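Long-range contact in FAD-binding oxidoreductase (Gulosibacter chungangensis, PDB 7PBG), which oxidises 4-ethylphenol and related 4-alkylphenols, giving products such as 4-vinylphenol, with the help of a covalently bound FAD cofactor: residues M177-V185 with E203-Q211. Residues are numbered along the deposited sequence; the frame is centred on the assembly and turned at random.
Sequences MWRCGMEVV and EAWHLYPGQ
His206 grips strand 179-186 through its ring: ND1 donates to Cys180 O at 2.8 Å, nearly straight (160°), with the carbonyl oxygen in the imidazole plane and a lone pair facing the donor. Cys180 itself packs tightly, its SG 3.5 Å from Pro209 N against the loop backbone. Beside this, the Trp205 indole reaches Gly181, NE1 3.4 Å from its CA, because chi1 (-168°) swings CG away from the backbone N, beside the carbonyl carbon. The positive phi of Gly181 (98°) already calls for glycine, and a CB would also collide with Trp205 O and His206 ND1. Met182 O meets the indole edge at CZ2 (3.5 Å), and the six-membered ring ends against Glu183 CB. His206 CE1 rests over one indole face, 3.5 Å above it, so replacing Trp205 with alanine would probably open a gap beside Gly181 and Met182 and leave the imidazole freer to tilt. The solvent side is the exposed Pro209 ring, its CD 3.9 Å from Cys180 SG. Beyond, Tyr208 meets His439 of the second subunit edge-to-face. Together these contacts lay a loop across a strand of the antiparallel sheet in the PCMH-type FAD-binding domain, where Met182 approaches FAD-binding Cys228.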
loop_
_atom_site.group_PDB
_atom_site.type_symbol
_atom_site.label_atom_id
_atom_site.label_comp_id
_atom_site.label_asym_id
_atom_site.label_seq_id
_atom_site.Cartn_x
_atom_site.Cartn_y
_atom_site.Cartn_z
ATOM N N MET A 177 -4.903 1.883 2.596
ATOM C CA MET A 177 -3.592 2.453 3.007
ATOM C C MET A 177 -3.428 2.382 4.525
ATOM O O MET A 177 -2.319 2.095 5.009
ATOM C CB MET A 177 -3.524 3.918 2.561
ATOM C CG MET A 177 -2.261 4.665 2.912
ATOM S SD MET A 177 -2.271 6.264 1.980
ATOM C CE MET A 177 -2.968 5.786 0.407
ATOM N N TRP A 178 -4.504 2.542 5.267
ATOM C CA TRP A 178 -4.436 2.640 6.743
ATOM C C TRP A 178 -4.730 1.326 7.448
ATOM O O TRP A 178 -4.423 1.244 8.638
ATOM C CB TRP A 178 -5.293 3.813 7.201
ATOM C CG TRP A 178 -4.835 5.028 6.472
ATOM C CD1 TRP A 178 -5.479 5.682 5.459
ATOM C CD2 TRP A 178 -3.544 5.643 6.596
ATOM N NE1 TRP A 178 -4.701 6.700 5.000
ATOM C CE2 TRP A 178 -3.517 6.713 5.676
ATOM C CE3 TRP A 178 -2.427 5.420 7.415
ATOM C CZ2 TRP A 178 -2.419 7.556 5.538
ATOM C CZ3 TRP A 178 -1.328 6.242 7.263
ATOM C CH2 TRP A 178 -1.328 7.286 6.335
ATOM N N ARG A 179 -5.257 0.344 6.710
ATOM C CA ARG A 179 -5.298 -1.079 7.107
ATOM C C ARG A 179 -3.888 -1.507 7.505
ATOM O O ARG A 179 -2.961 -1.366 6.689
ATOM C CB ARG A 179 -5.794 -1.898 5.928
ATOM C CG ARG A 179 -5.802 -3.413 6.133
ATOM C CD ARG A 179 -5.927 -4.091 4.806
ATOM N NE ARG A 179 -4.669 -3.969 4.069
ATOM C CZ ARG A 179 -4.534 -3.843 2.759
ATOM N NH1 ARG A 179 -5.590 -3.858 1.982
ATOM N NH2 ARG A 179 -3.340 -3.694 2.228
ATOM N N CYS A 180 -3.720 -2.166 8.648
ATOM C CA CYS A 180 -2.404 -2.734 8.986
ATOM C C CYS A 180 -2.542 -3.880 9.976
ATOM O O CYS A 180 -2.953 -3.647 11.125
ATOM C CB CYS A 180 -1.504 -1.641 9.551
ATOM S SG CYS A 180 0.211 -2.208 9.676
ATOM N N GLY A 181 -2.356 -5.093 9.521
ATOM C CA GLY A 181 -2.365 -6.271 10.392
ATOM C C GLY A 181 -3.721 -6.932 10.340
ATOM O O GLY A 181 -4.704 -6.358 10.889
ATOM N N MET A 182 -3.790 -8.131 9.784
ATOM C CA MET A 182 -5.052 -8.862 9.617
ATOM C C MET A 182 -4.843 -10.262 10.177
ATOM O O MET A 182 -3.739 -10.835 9.985
ATOM C CB MET A 182 -5.405 -8.992 8.132
ATOM C CG MET A 182 -5.787 -7.689 7.525
ATOM S SD MET A 182 -5.866 -7.809 5.733
ATOM C CE MET A 182 -7.405 -8.708 5.532
ATOM N N GLU A 183 -5.863 -10.779 10.846
ATOM C CA GLU A 183 -5.970 -12.225 11.099
ATOM C C GLU A 183 -6.926 -12.776 10.051
ATOM O O GLU A 183 -8.031 -12.199 9.871
ATOM C CB GLU A 183 -6.458 -12.490 12.526
ATOM C CG GLU A 183 -6.518 -13.976 12.866
ATOM C CD GLU A 183 -6.913 -14.222 14.317
ATOM O OE1 GLU A 183 -8.101 -14.158 14.605
ATOM O OE2 GLU A 183 -6.027 -14.413 15.164
ATOM N N VAL A 184 -6.526 -13.868 9.412
ATOM C CA VAL A 184 -7.256 -14.430 8.268
ATOM C C VAL A 184 -7.350 -15.930 8.479
ATOM O O VAL A 184 -6.337 -16.571 8.640
ATOM C CB VAL A 184 -6.605 -14.042 6.909
ATOM C CG1 VAL A 184 -7.393 -14.570 5.746
ATOM C CG2 VAL A 184 -6.457 -12.539 6.763
ATOM N N VAL A 185 -8.550 -16.466 8.359
ATOM C CA VAL A 185 -8.730 -17.942 8.247
ATOM C C VAL A 185 -8.657 -18.240 6.763
ATOM O O VAL A 185 -9.483 -17.759 5.988
ATOM C CB VAL A 185 -10.039 -18.402 8.895
ATOM C CG1 VAL A 185 -10.233 -19.889 8.647
ATOM C CG2 VAL A 185 -10.063 -18.047 10.356
ATOM N N GLU A 203 4.896 -6.085 18.874
ATOM C CA GLU A 203 3.902 -5.035 19.119
ATOM C C GLU A 203 3.632 -4.255 17.823
ATOM O O GLU A 203 2.937 -3.211 17.895
ATOM C CB GLU A 203 4.411 -4.154 20.268
ATOM C CG GLU A 203 4.420 -4.847 21.634
ATOM C CD GLU A 203 4.973 -4.027 22.802
ATOM O OE1 GLU A 203 5.957 -3.312 22.594
ATOM O OE2 GLU A 203 4.445 -4.153 23.962
ATOM N N ALA A 204 4.228 -4.633 16.691
ATOM C CA ALA A 204 4.168 -3.836 15.441
ATOM C C ALA A 204 3.161 -4.404 14.421
ATOM O O ALA A 204 3.098 -3.880 13.299
ATOM C CB ALA A 204 5.564 -3.791 14.859
ATOM N N TRP A 205 2.334 -5.379 14.811
ATOM C CA TRP A 205 1.326 -5.983 13.903
ATOM C C TRP A 205 0.501 -4.873 13.218
ATOM O O TRP A 205 0.313 -4.920 12.002
ATOM C CB TRP A 205 0.421 -6.907 14.670
ATOM C CG TRP A 205 -0.464 -7.785 13.839
ATOM C CD1 TRP A 205 -0.372 -8.043 12.503
ATOM C CD2 TRP A 205 -1.528 -8.599 14.335
ATOM N NE1 TRP A 205 -1.296 -8.978 12.137
ATOM C CE2 TRP A 205 -2.058 -9.292 13.224
ATOM C CE3 TRP A 205 -2.074 -8.841 15.612
ATOM C CZ2 TRP A 205 -3.102 -10.209 13.366
ATOM C CZ3 TRP A 205 -3.086 -9.760 15.749
ATOM C CH2 TRP A 205 -3.636 -10.375 14.623
ATOM N N HIS A 206 0.062 -3.856 13.962
ATOM C CA HIS A 206 -0.804 -2.788 13.391
ATOM C C HIS A 206 -0.020 -1.507 13.123
ATOM O O HIS A 206 -0.657 -0.502 12.838
ATOM C CB HIS A 206 -2.032 -2.565 14.333
ATOM C CG HIS A 206 -2.668 -3.868 14.707
ATOM N ND1 HIS A 206 -3.196 -4.714 13.740
ATOM C CD2 HIS A 206 -2.840 -4.490 15.900
ATOM C CE1 HIS A 206 -3.656 -5.810 14.336
ATOM N NE2 HIS A 206 -3.499 -5.695 15.660
ATOM N N LEU A 207 1.319 -1.543 13.209
ATOM C CA LEU A 207 2.163 -0.365 12.997
ATOM C C LEU A 207 2.867 -0.423 11.649
ATOM O O LEU A 207 2.951 0.591 11.003
ATOM C CB LEU A 207 3.230 -0.260 14.088
ATOM C CG LEU A 207 2.720 -0.368 15.508
ATOM C CD1 LEU A 207 3.880 -0.304 16.481
ATOM C CD2 LEU A 207 1.726 0.741 15.781
ATOM N N TYR A 208 3.368 -1.578 11.264
ATOM C CA TYR A 208 4.270 -1.680 10.096
ATOM C C TYR A 208 3.732 -2.776 9.183
ATOM O O TYR A 208 3.735 -3.926 9.562
ATOM C CB TYR A 208 5.691 -1.980 10.552
ATOM C CG TYR A 208 6.631 -2.163 9.399
ATOM C CD1 TYR A 208 6.953 -1.110 8.582
ATOM C CD2 TYR A 208 7.120 -3.419 9.081
ATOM C CE1 TYR A 208 7.801 -1.276 7.494
ATOM C CE2 TYR A 208 7.979 -3.594 8.003
ATOM C CZ TYR A 208 8.330 -2.521 7.215
ATOM O OH TYR A 208 9.149 -2.693 6.109
ATOM N N PRO A 209 3.279 -2.402 7.954
ATOM C CA PRO A 209 2.740 -3.349 6.968
ATOM C C PRO A 209 3.875 -4.018 6.184
ATOM O O PRO A 209 4.099 -3.691 5.043
ATOM C CB PRO A 209 1.903 -2.442 6.072
ATOM C CG PRO A 209 2.624 -1.147 6.080
ATOM C CD PRO A 209 3.197 -1.013 7.476
ATOM N N GLY A 210 4.589 -4.896 6.876
ATOM C CA GLY A 210 5.795 -5.570 6.379
ATOM C C GLY A 210 6.161 -6.753 7.242
ATOM O O GLY A 210 5.603 -6.953 8.337
ATOM N N GLN A 211 7.111 -7.507 6.736
ATOM C CA GLN A 211 7.604 -8.821 7.187
ATOM C C GLN A 211 8.802 -9.046 6.274
ATOM O O GLN A 211 8.819 -8.412 5.239
ATOM C CB GLN A 211 6.575 -9.938 6.954
ATOM C CG GLN A 211 6.117 -10.104 5.502
ATOM C CD GLN A 211 5.454 -8.865 4.940
ATOM O OE1 GLN A 211 4.405 -8.481 5.432
ATOM N NE2 GLN A 211 6.027 -8.242 3.897
#